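Local coordinates for type IV pilus assembly protein PilF (Thermus thermophilus HB8, PDB 5OIU), which probably powers the assembly of type IV pili as a six-subunit AAA+ motor that binds and hydrolyses ATP, at residues 38-43 / 47-52; 83-86 / 91-94; 116-121 / 180-185; 317-320 / 325-328. All coordinates share one frame; numbering follows the deposited sequence.

From the N terminus, contact 1 comes first: it closes the short hairpin of strands 36-42 and 45-52. Contact 2 closes another hairpin, of strands 79-87 and 90-101. Both lie in one six-stranded antiparallel sheet, the first at one margin and the second at the other, with centres about 19 Å apart. Contact 3 closes a much longer loop of 58 residues, bringing 116-121 against 180-185 beside the ATP; it touches contact 2 where Arg84 packs on Glu181. Contact 4 closes a tight turn at the zinc site, and its segment 325-328 runs on toward the nucleotide. The four follow one another along the chain without nesting or crossing.

Contact 1. Residues 38-43 / 47-52; sequences VRLRID and RPYSTL
Tyr49 meets Val38 and Leu40 across an antiparallel strand pair, and its side chain is placed by CG standing anti to the backbone N (chi1 175°). Starting at the root, Tyr49 CB lies 3.5 Å from Val38 O and also packs on Leu40 CG. Further out the two ring flanks part company: CD2 meets Val38 CG1 at 3.8 Å, whereas CD1 approaches Leu40 CD1 at 4.1 Å. The side chains of Val38 and Tyr49 lie side by side, pointing the same way, and the tyrosine continues toward Glu18 of helix 6-22. Tyr49 N donates to Val38 O at 3.0 Å, and Ser50 N reaches the same oxygen in a weak bond of 3.4 Å, so one carbonyl receives two successive amides. Val38 N in turn bonds to Ser50 O at 2.8 Å. Beyond this irregularity, Leu40 and Arg47 exchange a regular pair of bonds, including Arg47 N to Leu40 O at 2.8 Å. Arg39, beside Pro48 on the opposite sheet face, sends its guanidinium to Lys171 O and Pro169 O of the second subunit. Tyr49 and Ser50 facing Val38 together define a classic beta bulge, here in a hairpin at the margin of the sheet.

Contact 2. Residues 83-86 / 91-94; sequences VRYR and DVDL
Leu94, Val83 and Arg86 have the largest shares of the buried surface in this antiparallel beta hairpin, whose strand segments run at 165° to each other. Val83 and Leu94 form a hydrogen-bonded pair, with Val83 N to Leu94 O at 2.7 Å. On their face of the sheet, Leu94 CD1 touches both Val83 CG1 (3.7 Å) and Tyr85 CB (3.6 Å). Val83 CG1 gets there by lying anti to its own amide nitrogen (chi1 176°), and helices 6-22 and 57-67 pack over this apolar side. Arg86 works on the other face, where its bent chain lays the guanidinium across the partner strand. NH2 makes a salt bridge to Asp93 OD1 at 2.8 Å, the two planar groups only 26° apart, while NH1 bonds weakly to Val92 O. The flat group is sandwiched: Arg84 CB covers one side and Asp91 OD2 the other, 3.6 Å above the plane, a charge contact to which no N-H points. An alanine in place of Asp91 would remove that lid, which is likely to leave the guanidinium freer to tilt and held by a single carboxylate. Asp93 OD2 also pairs with Arg82, and a water 2.7 Å from this oxygen accepts from Arg84 NE.

Contact 3. Residues 116-121 / 180-185; sequences SDIPEI and VEYEIP
Ile118 rests the end of its side chain against both Tyr182 and Ile184, and this apolar packing carries the contact. Its CD1 lies 3.7 Å from Tyr182 CB and 3.8 Å from Tyr182 CD2, so the methyl touches the root of the tyrosine and the adjoining ring corner. Ile118 CG1 adds a second touch on Tyr182 CD2, also at 3.8 Å. The same CD1 meets Ile184 CG1 at 4.0 Å. This reach follows from Ile118 CG1 being set anti to the carbonyl carbon (chi1 -53°); with the alpha carbons of Ile118 and Tyr182 8.5 Å apart, the loops meet mainly through side chains. Polar groups play a local part. Ser116 OG donates to Asp117 O at 3.0 Å, in the carbonyl plane and on a lone pair, a bond within its own loop, while Ser116 O merely approaches Tyr182 CE2 at 4.3 Å. The tyrosine side chain comes within about 4 Å of the ATP, nearest atoms measured, which puts the contact at the margin of the nucleotide site. Ile118 O accepts from Lys164 of helix 155-166, whose first residues belong to the P-loop, and Tyr182 O accepts from Gln189 of strand 188-191, an outermost strand of the seven-stranded sheet within the chain.

Contact 4. Residues 317-320 / 325-328; sequences CERC and YKGR. With ZN (zinc ion), chain S; ATP (adenosine-5'-triphosphate), chain Q.
Lys326 NZ is gripped by Arg319 O and by a water. The bond to Arg319 O measures 2.5 Å, short enough for its exact length to be treated with caution. Lys326 has CG anti to its backbone N (chi1 165°) and folds at chi3 (-80°), which swings the ammonium over the turn. The water bridges Lys326 NZ and Arg319 NH2 from one side, taking a bond from each, while these two nitrogens stay close like charges at 3.6 Å. A second link is apolar to polar: Cys320 CB rests 3.3 Å from Tyr325 O. Cys320 SG binds the zinc ion at 2.3 Å; Cys317 SG stands farther from the metal, at 2.7 Å. The turn is stiffened internally, since Cys320 N bonds to Cys317 O at 3.1 Å and Cys317 N donates to Cys320 SG at 3.4 Å. Downstream, the chain turns a corner at Gly327 and delivers Arg328 to the ATP pocket, where NH1 lies 3.4 Å from ATP O4'. Cys282 and Cys285 complete the metal site. Two Cys-X-X-Cys pairs round one zinc make a tetracysteine site; the weak bond from Arg319 N to Cys317 SG is consistent with a zinc-knuckle-like turn.

Contact 1. Residues 38-43 / 47-52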
loop_
_atom_site.group_PDB
_atom_site.type_symbol
_atom_site.label_atom_id
_atom_site.label_comp_id
_atom_site.label_asym_id
_atom_site.label_seq_id
_atom_site.Cartn_x
_atom_site.Cartn_y
_atom_site.Cartn_z
ATOM N N VAL C 38 -27.857 -10.627 -41.067
ATOM C CA VAL C 38 -28.434 -9.569 -40.250
ATOM C C VAL C 38 -29.770 -10.072 -39.737
ATOM O O VAL C 38 -30.607 -10.533 -40.521
ATOM C CB VAL C 38 -28.591 -8.268 -41.057
ATOM C CG1 VAL C 38 -29.293 -7.175 -40.249
ATOM C CG2 VAL C 38 -27.241 -7.800 -41.526
ATOM N N ARG C 39 -29.961 -10.018 -38.425
ATOM C CA ARG C 39 -31.213 -10.429 -37.812
ATOM C C ARG C 39 -31.774 -9.278 -36.990
ATOM O O ARG C 39 -31.021 -8.448 -36.462
ATOM C CB ARG C 39 -31.024 -11.670 -36.923
ATOM C CG ARG C 39 -30.463 -12.916 -37.639
ATOM C CD ARG C 39 -29.559 -13.766 -36.699
ATOM N NE ARG C 39 -30.313 -14.761 -35.930
ATOM C CZ ARG C 39 -29.801 -15.500 -34.944
ATOM N NH1 ARG C 39 -28.525 -15.372 -34.599
ATOM N NH2 ARG C 39 -30.568 -16.378 -34.298
ATOM N N LEU C 40 -33.105 -9.232 -36.889
ATOM C CA LEU C 40 -33.822 -8.280 -36.045
ATOM C C LEU C 40 -34.602 -9.066 -35.006
ATOM O O LEU C 40 -35.265 -10.046 -35.357
ATOM C CB LEU C 40 -34.796 -7.415 -36.870
ATOM C CG LEU C 40 -34.287 -6.559 -38.047
ATOM C CD1 LEU C 40 -35.400 -5.711 -38.693
ATOM C CD2 LEU C 40 -33.135 -5.649 -37.618
ATOM N N ARG C 41 -34.541 -8.653 -33.733
ATOM C CA ARG C 41 -35.495 -9.181 -32.753
ATOM C C ARG C 41 -36.812 -8.387 -32.808
ATOM O O ARG C 41 -36.855 -7.187 -32.486
ATOM C CB ARG C 41 -34.924 -9.183 -31.337
ATOM C CG ARG C 41 -35.665 -10.204 -30.447
ATOM C CD ARG C 41 -35.167 -10.291 -29.003
ATOM N NE ARG C 41 -33.800 -10.811 -28.908
ATOM C CZ ARG C 41 -33.504 -12.103 -28.818
ATOM N NH1 ARG C 41 -34.491 -13.000 -28.809
ATOM N NH2 ARG C 41 -32.231 -12.495 -28.724
ATOM N N ILE C 42 -37.885 -9.068 -33.209
ATOM C CA ILE C 42 -39.242 -8.529 -33.240
ATOM C C ILE C 42 -40.111 -9.384 -32.326
ATOM O O ILE C 42 -40.156 -10.611 -32.477
ATOM C CB ILE C 42 -39.810 -8.517 -34.673
ATOM C CG1 ILE C 42 -39.171 -7.396 -35.494
ATOM C CG2 ILE C 42 -41.340 -8.427 -34.665
ATOM C CD1 ILE C 42 -39.029 -7.756 -36.952
ATOM N N ASP C 43 -40.788 -8.739 -31.374
ATOM C CA ASP C 43 -41.668 -9.433 -30.427
ATOM C C ASP C 43 -40.983 -10.623 -29.756
ATOM O O ASP C 43 -41.571 -11.684 -29.569
ATOM C CB ASP C 43 -42.958 -9.884 -31.110
ATOM C CG ASP C 43 -43.744 -8.729 -31.711
ATOM O OD1 ASP C 43 -43.528 -7.556 -31.331
ATOM O OD2 ASP C 43 -44.599 -9.002 -32.567
ATOM N N ARG C 47 -35.575 -12.714 -36.263
ATOM C CA ARG C 47 -35.996 -13.057 -37.605
ATOM C C ARG C 47 -34.923 -12.636 -38.596
ATOM O O ARG C 47 -34.224 -11.639 -38.378
ATOM C CB ARG C 47 -37.326 -12.371 -37.951
ATOM C CG ARG C 47 -38.423 -12.606 -36.921
ATOM C CD ARG C 47 -39.034 -13.992 -37.058
ATOM N NE ARG C 47 -40.130 -14.185 -36.108
ATOM C CZ ARG C 47 -40.535 -15.368 -35.636
ATOM N NH1 ARG C 47 -39.934 -16.497 -36.027
ATOM N NH2 ARG C 47 -41.544 -15.418 -34.758
ATOM N N PRO C 48 -34.764 -13.374 -39.695
ATOM C CA PRO C 48 -33.742 -13.014 -40.690
ATOM C C PRO C 48 -34.198 -11.820 -41.522
ATOM O O PRO C 48 -35.231 -11.870 -42.199
ATOM C CB PRO C 48 -33.616 -14.283 -41.538
ATOM C CG PRO C 48 -35.029 -14.901 -41.461
ATOM C CD PRO C 48 -35.543 -14.567 -40.082
ATOM N N TYR C 49 -33.429 -10.734 -41.448
ATOM C CA TYR C 49 -33.664 -9.522 -42.229
ATOM C C TYR C 49 -33.021 -9.599 -43.614
ATOM O O TYR C 49 -33.698 -9.426 -44.635
ATOM C CB TYR C 49 -33.115 -8.300 -41.480
ATOM C CG TYR C 49 -33.211 -7.008 -42.266
ATOM C CD1 TYR C 49 -34.450 -6.481 -42.612
ATOM C CD2 TYR C 49 -32.077 -6.310 -42.654
ATOM C CE1 TYR C 49 -34.559 -5.292 -43.316
ATOM C CE2 TYR C 49 -32.179 -5.113 -43.366
ATOM C CZ TYR C 49 -33.427 -4.620 -43.695
ATOM O OH TYR C 49 -33.580 -3.454 -44.407
ATOM N N SER C 50 -31.707 -9.840 -43.653
ATOM C CA SER C 50 -30.894 -9.732 -44.859
ATOM C C SER C 50 -29.563 -10.447 -44.630
ATOM O O SER C 50 -29.180 -10.732 -43.493
ATOM C CB SER C 50 -30.676 -8.260 -45.237
ATOM O OG SER C 50 -29.446 -8.073 -45.906
ATOM N N THR C 51 -28.872 -10.757 -45.731
ATOM C CA THR C 51 -27.517 -11.288 -45.680
ATOM C C THR C 51 -26.591 -10.417 -46.511
ATOM O O THR C 51 -27.006 -9.748 -47.458
ATOM C CB THR C 51 -27.396 -12.721 -46.202
ATOM O OG1 THR C 51 -27.435 -12.689 -47.630
ATOM C CG2 THR C 51 -28.491 -13.628 -45.659
ATOM N N LEU C 52 -25.314 -10.464 -46.148
ATOM C CA LEU C 52 -24.248 -9.656 -46.697
ATOM C C LEU C 52 -23.067 -10.557 -47.018
ATOM O O LEU C 52 -22.816 -11.522 -46.286
ATOM C CB LEU C 52 -23.802 -8.587 -45.694
ATOM C CG LEU C 52 -24.122 -7.134 -46.014
ATOM C CD1 LEU C 52 -25.625 -6.924 -46.151
ATOM C CD2 LEU C 52 -23.531 -6.249 -44.925
HETATM O O HOH W 1 -41.001 -12.293 -34.670
#

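Contact 2. Residues 83-86 / 91-94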
loop_
_atom_site.group_PDB
_atom_site.type_symbol
_atom_site.label_atom_id
_atom_site.label_comp_id
_atom_site.label_asym_id
_atom_site.label_seq_id
_atom_site.Cartn_x
_atom_site.Cartn_y
_atom_site.Cartn_z
ATOM N N VAL C 83 -25.102 4.962 -29.366
ATOM C CA VAL C 83 -25.253 5.572 -30.678
ATOM C C VAL C 83 -26.505 6.431 -30.633
ATOM O O VAL C 83 -27.614 5.908 -30.467
ATOM C CB VAL C 83 -25.368 4.515 -31.789
ATOM C CG1 VAL C 83 -25.623 5.182 -33.114
ATOM C CG2 VAL C 83 -24.115 3.631 -31.854
ATOM N N ARG C 84 -26.342 7.738 -30.784
ATOM C CA ARG C 84 -27.498 8.634 -30.810
ATOM C C ARG C 84 -27.839 8.917 -32.269
ATOM O O ARG C 84 -27.334 9.859 -32.882
ATOM C CB ARG C 84 -27.213 9.888 -30.008
ATOM C CG ARG C 84 -26.512 9.527 -28.731
ATOM C CD ARG C 84 -26.289 10.701 -27.819
ATOM N NE ARG C 84 -26.293 10.280 -26.416
ATOM C CZ ARG C 84 -25.272 9.667 -25.824
ATOM N NH1 ARG C 84 -24.179 9.393 -26.525
ATOM N NH2 ARG C 84 -25.347 9.328 -24.539
ATOM N N TYR C 85 -28.716 8.074 -32.816
ATOM C CA TYR C 85 -29.092 8.088 -34.226
ATOM C C TYR C 85 -30.182 9.124 -34.485
ATOM O O TYR C 85 -31.296 9.023 -33.952
ATOM C CB TYR C 85 -29.569 6.695 -34.627
ATOM C CG TYR C 85 -29.723 6.474 -36.103
ATOM C CD1 TYR C 85 -28.635 6.138 -36.883
ATOM C CD2 TYR C 85 -30.962 6.587 -36.712
ATOM C CE1 TYR C 85 -28.773 5.924 -38.227
ATOM C CE2 TYR C 85 -31.107 6.379 -38.050
ATOM C CZ TYR C 85 -30.005 6.048 -38.807
ATOM O OH TYR C 85 -30.147 5.831 -40.157
ATOM N N ARG C 86 -29.867 10.110 -35.316
ATOM C CA ARG C 86 -30.794 11.184 -35.660
ATOM C C ARG C 86 -30.740 11.366 -37.174
ATOM O O ARG C 86 -29.780 11.948 -37.694
ATOM C CB ARG C 86 -30.434 12.465 -34.910
ATOM C CG ARG C 86 -30.947 12.515 -33.458
ATOM C CD ARG C 86 -29.867 12.157 -32.454
ATOM N NE ARG C 86 -30.378 11.849 -31.112
ATOM C CZ ARG C 86 -30.735 10.633 -30.698
ATOM N NH1 ARG C 86 -30.665 9.599 -31.517
ATOM N NH2 ARG C 86 -31.169 10.442 -29.463
ATOM N N ASP C 91 -35.502 8.796 -34.889
ATOM C CA ASP C 91 -34.778 9.274 -33.721
ATOM C C ASP C 91 -34.710 8.170 -32.675
ATOM O O ASP C 91 -35.715 7.862 -32.025
ATOM C CB ASP C 91 -35.460 10.507 -33.146
ATOM C CG ASP C 91 -34.477 11.473 -32.553
ATOM O OD1 ASP C 91 -33.885 12.255 -33.333
ATOM O OD2 ASP C 91 -34.280 11.430 -31.314
ATOM N N VAL C 92 -33.530 7.593 -32.477
ATOM C CA VAL C 92 -33.429 6.484 -31.537
ATOM C C VAL C 92 -32.008 6.401 -31.003
ATOM O O VAL C 92 -31.042 6.631 -31.731
ATOM C CB VAL C 92 -33.869 5.161 -32.206
ATOM C CG1 VAL C 92 -33.202 5.003 -33.577
ATOM C CG2 VAL C 92 -33.565 3.975 -31.314
ATOM N N ASP C 93 -31.897 6.067 -29.716
ATOM C CA ASP C 93 -30.629 5.758 -29.063
ATOM C C ASP C 93 -30.390 4.256 -29.063
ATOM O O ASP C 93 -31.240 3.481 -28.605
ATOM C CB ASP C 93 -30.621 6.257 -27.623
ATOM C CG ASP C 93 -29.932 7.588 -27.477
ATOM O OD1 ASP C 93 -29.660 8.249 -28.522
ATOM O OD2 ASP C 93 -29.670 7.966 -26.307
ATOM N N LEU C 94 -29.223 3.854 -29.539
ATOM C CA LEU C 94 -28.850 2.454 -29.649
ATOM C C LEU C 94 -27.708 2.134 -28.698
ATOM O O LEU C 94 -26.687 2.825 -28.694
ATOM C CB LEU C 94 -28.442 2.126 -31.086
ATOM C CG LEU C 94 -29.491 2.486 -32.131
ATOM C CD1 LEU C 94 -28.953 3.463 -33.151
ATOM C CD2 LEU C 94 -29.939 1.206 -32.796
HETATM O O HOH W 2 -28.885 10.517 -26.222
#

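Contact 3. Residues 116-121 / 180-185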
loop_
_atom_site.group_PDB
_atom_site.type_symbol
_atom_site.label_atom_id
_atom_site.label_comp_id
_atom_site.label_asym_id
_atom_site.label_seq_id
_atom_site.Cartn_x
_atom_site.Cartn_y
_atom_site.Cartn_z
ATOM N N SER C 116 -38.380 9.217 -21.570
ATOM C CA SER C 116 -39.428 10.069 -21.045
ATOM C C SER C 116 -38.878 11.463 -20.756
ATOM O O SER C 116 -37.662 11.687 -20.658
ATOM C CB SER C 116 -40.022 9.470 -19.773
ATOM O OG SER C 116 -40.824 10.425 -19.096
ATOM N N ASP C 117 -39.795 12.413 -20.623
ATOM C CA ASP C 117 -39.409 13.698 -20.083
ATOM C C ASP C 117 -38.748 13.500 -18.723
ATOM O O ASP C 117 -38.923 12.471 -18.052
ATOM C CB ASP C 117 -40.626 14.612 -19.985
ATOM C CG ASP C 117 -41.239 14.879 -21.337
ATOM O OD1 ASP C 117 -40.480 14.766 -22.328
ATOM O OD2 ASP C 117 -42.456 15.179 -21.417
ATOM N N ILE C 118 -37.944 14.478 -18.335
ATOM C CA ILE C 118 -37.293 14.382 -17.030
ATOM C C ILE C 118 -38.339 14.615 -15.942
ATOM O O ILE C 118 -39.064 15.624 -15.992
ATOM C CB ILE C 118 -36.140 15.383 -16.936
ATOM C CG1 ILE C 118 -35.197 15.198 -18.122
ATOM C CG2 ILE C 118 -35.364 15.214 -15.622
ATOM C CD1 ILE C 118 -34.607 16.488 -18.621
ATOM N N PRO C 119 -38.460 13.720 -14.968
ATOM C CA PRO C 119 -39.479 13.845 -13.927
ATOM C C PRO C 119 -38.995 14.664 -12.734
ATOM O O PRO C 119 -37.805 14.959 -12.578
ATOM C CB PRO C 119 -39.696 12.393 -13.509
ATOM C CG PRO C 119 -38.319 11.774 -13.671
ATOM C CD PRO C 119 -37.588 12.558 -14.737
ATOM N N GLU C 120 -39.952 15.022 -11.883
ATOM C CA GLU C 120 -39.607 15.569 -10.584
ATOM C C GLU C 120 -38.972 14.478 -9.731
ATOM O O GLU C 120 -39.223 13.287 -9.924
ATOM C CB GLU C 120 -40.848 16.140 -9.897
ATOM C CG GLU C 120 -41.434 17.408 -10.567
ATOM C CD GLU C 120 -40.382 18.490 -10.863
ATOM O OE1 GLU C 120 -39.564 18.840 -9.966
ATOM O OE2 GLU C 120 -40.375 18.991 -12.012
ATOM N N ILE C 121 -38.148 14.888 -8.767
ATOM C CA ILE C 121 -37.408 13.913 -7.980
ATOM C C ILE C 121 -38.319 12.955 -7.216
ATOM O O ILE C 121 -37.857 11.909 -6.748
ATOM C CB ILE C 121 -36.448 14.621 -7.017
ATOM C CG1 ILE C 121 -37.206 15.627 -6.171
ATOM C CG2 ILE C 121 -35.271 15.250 -7.764
ATOM C CD1 ILE C 121 -36.441 15.962 -4.910
ATOM N N VAL C 180 -23.958 16.540 -24.635
ATOM C CA VAL C 180 -25.178 17.094 -24.059
ATOM C C VAL C 180 -26.365 16.310 -24.608
ATOM O O VAL C 180 -26.569 16.247 -25.827
ATOM C CB VAL C 180 -25.310 18.589 -24.377
ATOM C CG1 VAL C 180 -26.714 19.060 -24.091
ATOM C CG2 VAL C 180 -24.328 19.390 -23.555
ATOM N N GLU C 181 -27.185 15.782 -23.718
ATOM C CA GLU C 181 -28.356 14.966 -24.106
ATOM C C GLU C 181 -29.633 15.795 -23.989
ATOM O O GLU C 181 -30.138 16.262 -24.979
ATOM C CB GLU C 181 -28.504 13.800 -23.136
ATOM C CG GLU C 181 -27.504 12.686 -23.317
ATOM C CD GLU C 181 -27.483 11.697 -22.167
ATOM O OE1 GLU C 181 -28.371 10.873 -22.102
ATOM O OE2 GLU C 181 -26.587 11.767 -21.350
ATOM N N TYR C 182 -30.154 15.923 -22.809
ATOM C CA TYR C 182 -31.366 16.682 -22.602
ATOM C C TYR C 182 -31.071 18.179 -22.604
ATOM O O TYR C 182 -29.938 18.618 -22.380
ATOM C CB TYR C 182 -32.021 16.276 -21.280
ATOM C CG TYR C 182 -32.161 14.773 -21.085
ATOM C CD1 TYR C 182 -31.090 14.001 -20.631
ATOM C CD2 TYR C 182 -33.374 14.127 -21.334
ATOM C CE1 TYR C 182 -31.221 12.619 -20.448
ATOM C CE2 TYR C 182 -33.520 12.744 -21.152
ATOM C CZ TYR C 182 -32.443 11.995 -20.712
ATOM O OH TYR C 182 -32.589 10.624 -20.534
ATOM N N GLU C 183 -32.121 18.961 -22.879
ATOM C CA GLU C 183 -32.135 20.419 -22.744
ATOM C C GLU C 183 -33.088 20.774 -21.611
ATOM O O GLU C 183 -34.293 20.523 -21.711
ATOM C CB GLU C 183 -32.591 21.090 -24.035
ATOM C CG GLU C 183 -31.930 20.556 -25.276
ATOM C CD GLU C 183 -30.734 21.393 -25.680
ATOM O OE1 GLU C 183 -30.753 21.942 -26.809
ATOM O OE2 GLU C 183 -29.792 21.514 -24.859
ATOM N N ILE C 184 -32.552 21.344 -20.543
ATOM C CA ILE C 184 -33.349 21.898 -19.450
ATOM C C ILE C 184 -33.398 23.414 -19.623
ATOM O O ILE C 184 -32.341 24.038 -19.822
ATOM C CB ILE C 184 -32.777 21.531 -18.062
ATOM C CG1 ILE C 184 -32.932 20.038 -17.741
ATOM C CG2 ILE C 184 -33.467 22.337 -16.963
ATOM C CD1 ILE C 184 -32.972 19.715 -16.213
ATOM N N PRO C 185 -34.576 24.035 -19.542
ATOM C CA PRO C 185 -34.646 25.498 -19.542
ATOM C C PRO C 185 -33.816 26.091 -18.416
ATOM O O PRO C 185 -33.821 25.594 -17.287
ATOM C CB PRO C 185 -36.132 25.768 -19.318
ATOM C CG PRO C 185 -36.588 24.580 -18.509
ATOM C CD PRO C 185 -35.873 23.436 -19.178
#

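Contact 4. Residues 317-320 / 325-328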
loop_
_atom_site.group_PDB
_atom_site.type_symbol
_atom_site.label_atom_id
_atom_site.label_comp_id
_atom_site.label_asym_id
_atom_site.label_seq_id
_atom_site.Cartn_x
_atom_site.Cartn_y
_atom_site.Cartn_z
ATOM N N CYS C 317 -48.522 -11.964 -20.744
ATOM C CA CYS C 317 -49.794 -11.732 -21.418
ATOM C C CYS C 317 -49.597 -10.796 -22.606
ATOM O O CYS C 317 -48.509 -10.261 -22.835
ATOM C CB CYS C 317 -50.842 -11.166 -20.456
ATOM S SG CYS C 317 -50.708 -9.394 -20.155
ATOM N N GLU C 318 -50.689 -10.582 -23.346
ATOM C CA GLU C 318 -50.642 -9.803 -24.581
ATOM C C GLU C 318 -50.035 -8.414 -24.374
ATOM O O GLU C 318 -49.359 -7.905 -25.272
ATOM C CB GLU C 318 -52.055 -9.683 -25.169
ATOM C CG GLU C 318 -52.913 -10.952 -25.031
ATOM C CD GLU C 318 -53.814 -10.930 -23.795
ATOM O OE1 GLU C 318 -54.635 -9.994 -23.662
ATOM O OE2 GLU C 318 -53.681 -11.844 -22.945
ATOM N N ARG C 319 -50.248 -7.802 -23.201
ATOM C CA ARG C 319 -49.828 -6.428 -22.916
ATOM C C ARG C 319 -48.337 -6.280 -22.587
ATOM O O ARG C 319 -47.876 -5.153 -22.390
ATOM C CB ARG C 319 -50.665 -5.847 -21.757
ATOM C CG ARG C 319 -52.106 -5.410 -22.119
ATOM C CD ARG C 319 -52.170 -4.058 -22.875
ATOM N NE ARG C 319 -51.685 -4.139 -24.264
ATOM C CZ ARG C 319 -50.868 -3.256 -24.853
ATOM N NH1 ARG C 319 -50.497 -3.433 -26.117
ATOM N NH2 ARG C 319 -50.408 -2.196 -24.188
ATOM N N CYS C 320 -47.561 -7.366 -22.539
ATOM C CA CYS C 320 -46.167 -7.275 -22.115
ATOM C C CYS C 320 -45.267 -8.189 -22.939
ATOM O O CYS C 320 -44.246 -8.674 -22.436
ATOM C CB CYS C 320 -46.025 -7.624 -20.626
ATOM S SG CYS C 320 -46.525 -9.326 -20.212
ATOM N N TYR C 325 -42.938 -8.426 -18.041
ATOM C CA TYR C 325 -42.399 -7.152 -17.625
ATOM C C TYR C 325 -42.852 -6.067 -18.589
ATOM O O TYR C 325 -43.102 -6.324 -19.768
ATOM C CB TYR C 325 -40.864 -7.180 -17.591
ATOM C CG TYR C 325 -40.219 -8.204 -16.673
ATOM C CD1 TYR C 325 -40.164 -8.005 -15.300
ATOM C CD2 TYR C 325 -39.606 -9.337 -17.195
ATOM C CE1 TYR C 325 -39.543 -8.927 -14.469
ATOM C CE2 TYR C 325 -38.994 -10.260 -16.379
ATOM C CZ TYR C 325 -38.961 -10.058 -15.014
ATOM O OH TYR C 325 -38.337 -10.992 -14.208
ATOM N N LYS C 326 -42.928 -4.842 -18.085
ATOM C CA LYS C 326 -43.131 -3.677 -18.942
ATOM C C LYS C 326 -42.564 -2.482 -18.213
ATOM O O LYS C 326 -43.001 -2.185 -17.095
ATOM C CB LYS C 326 -44.603 -3.456 -19.258
ATOM C CG LYS C 326 -44.891 -2.070 -19.826
ATOM C CD LYS C 326 -46.157 -2.071 -20.638
ATOM C CE LYS C 326 -45.899 -2.623 -22.020
ATOM N NZ LYS C 326 -47.165 -2.778 -22.782
ATOM N N GLY C 327 -41.594 -1.811 -18.829
ATOM C CA GLY C 327 -40.943 -0.677 -18.199
ATOM C C GLY C 327 -39.833 -1.084 -17.229
ATOM O O GLY C 327 -39.547 -2.271 -16.978
ATOM N N ARG C 328 -39.177 -0.057 -16.686
ATOM C CA ARG C 328 -38.080 -0.250 -15.758
ATOM C C ARG C 328 -38.302 0.639 -14.546
ATOM O O ARG C 328 -39.120 1.565 -14.570
ATOM C CB ARG C 328 -36.723 0.031 -16.426
ATOM C CG ARG C 328 -36.597 -0.588 -17.809
ATOM C CD ARG C 328 -35.445 -0.012 -18.630
ATOM N NE ARG C 328 -34.197 -0.677 -18.282
ATOM C CZ ARG C 328 -32.993 -0.291 -18.692
ATOM N NH1 ARG C 328 -32.849 0.767 -19.488
ATOM N NH2 ARG C 328 -31.927 -0.973 -18.298
HETATM ZN ZN ZN S . -48.368 -9.190 -18.823
HETATM P PG ATP Q . -24.649 6.159 -19.615
HETATM O O1G ATP Q . -23.867 5.060 -18.902
HETATM O O2G ATP Q . -24.193 7.561 -19.270
HETATM O O3G ATP Q . -24.803 5.963 -21.101
HETATM P PB ATP Q . -26.824 6.528 -17.770
HETATM O O1B ATP Q . -26.242 5.714 -16.642
HETATM O O2B ATP Q . -26.763 8.037 -17.756
HETATM O O3B ATP Q . -26.198 6.018 -19.161
HETATM P PA ATP Q . -29.426 7.103 -18.679
HETATM O O1A ATP Q . -30.038 8.226 -17.884
HETATM O O2A ATP Q . -28.794 7.425 -20.011
HETATM O O3A ATP Q . -28.387 6.177 -17.870
HETATM O "O5'" ATP Q . -30.654 6.096 -18.896
HETATM C "C5'" ATP Q . -30.529 4.895 -19.654
HETATM C "C4'" ATP Q . -31.942 4.478 -20.043
HETATM O "O4'" ATP Q . -32.707 4.129 -18.884
HETATM C "C3'" ATP Q . -32.649 5.632 -20.725
HETATM O "O3'" ATP Q . -33.348 5.027 -21.830
HETATM C "C2'" ATP Q . -33.551 6.193 -19.629
HETATM O "O2'" ATP Q . -34.717 6.886 -20.111
HETATM C "C1'" ATP Q . -33.859 4.961 -18.774
HETATM N N9 ATP Q . -34.057 5.275 -17.345
HETATM C C8 ATP Q . -33.203 6.001 -16.591
HETATM N N7 ATP Q . -33.654 6.105 -15.313
HETATM C C5 ATP Q . -34.821 5.447 -15.233
HETATM C C6 ATP Q . -35.812 5.178 -14.168
HETATM N N6 ATP Q . -35.643 5.656 -12.908
HETATM N N1 ATP Q . -36.893 4.439 -14.491
HETATM C C2 ATP Q . -37.063 3.961 -15.741
HETATM N N3 ATP Q . -36.203 4.165 -16.760
HETATM C C4 ATP Q . -35.079 4.891 -16.575
HETATM O O HOH W 3 -48.255 -1.472 -25.248
#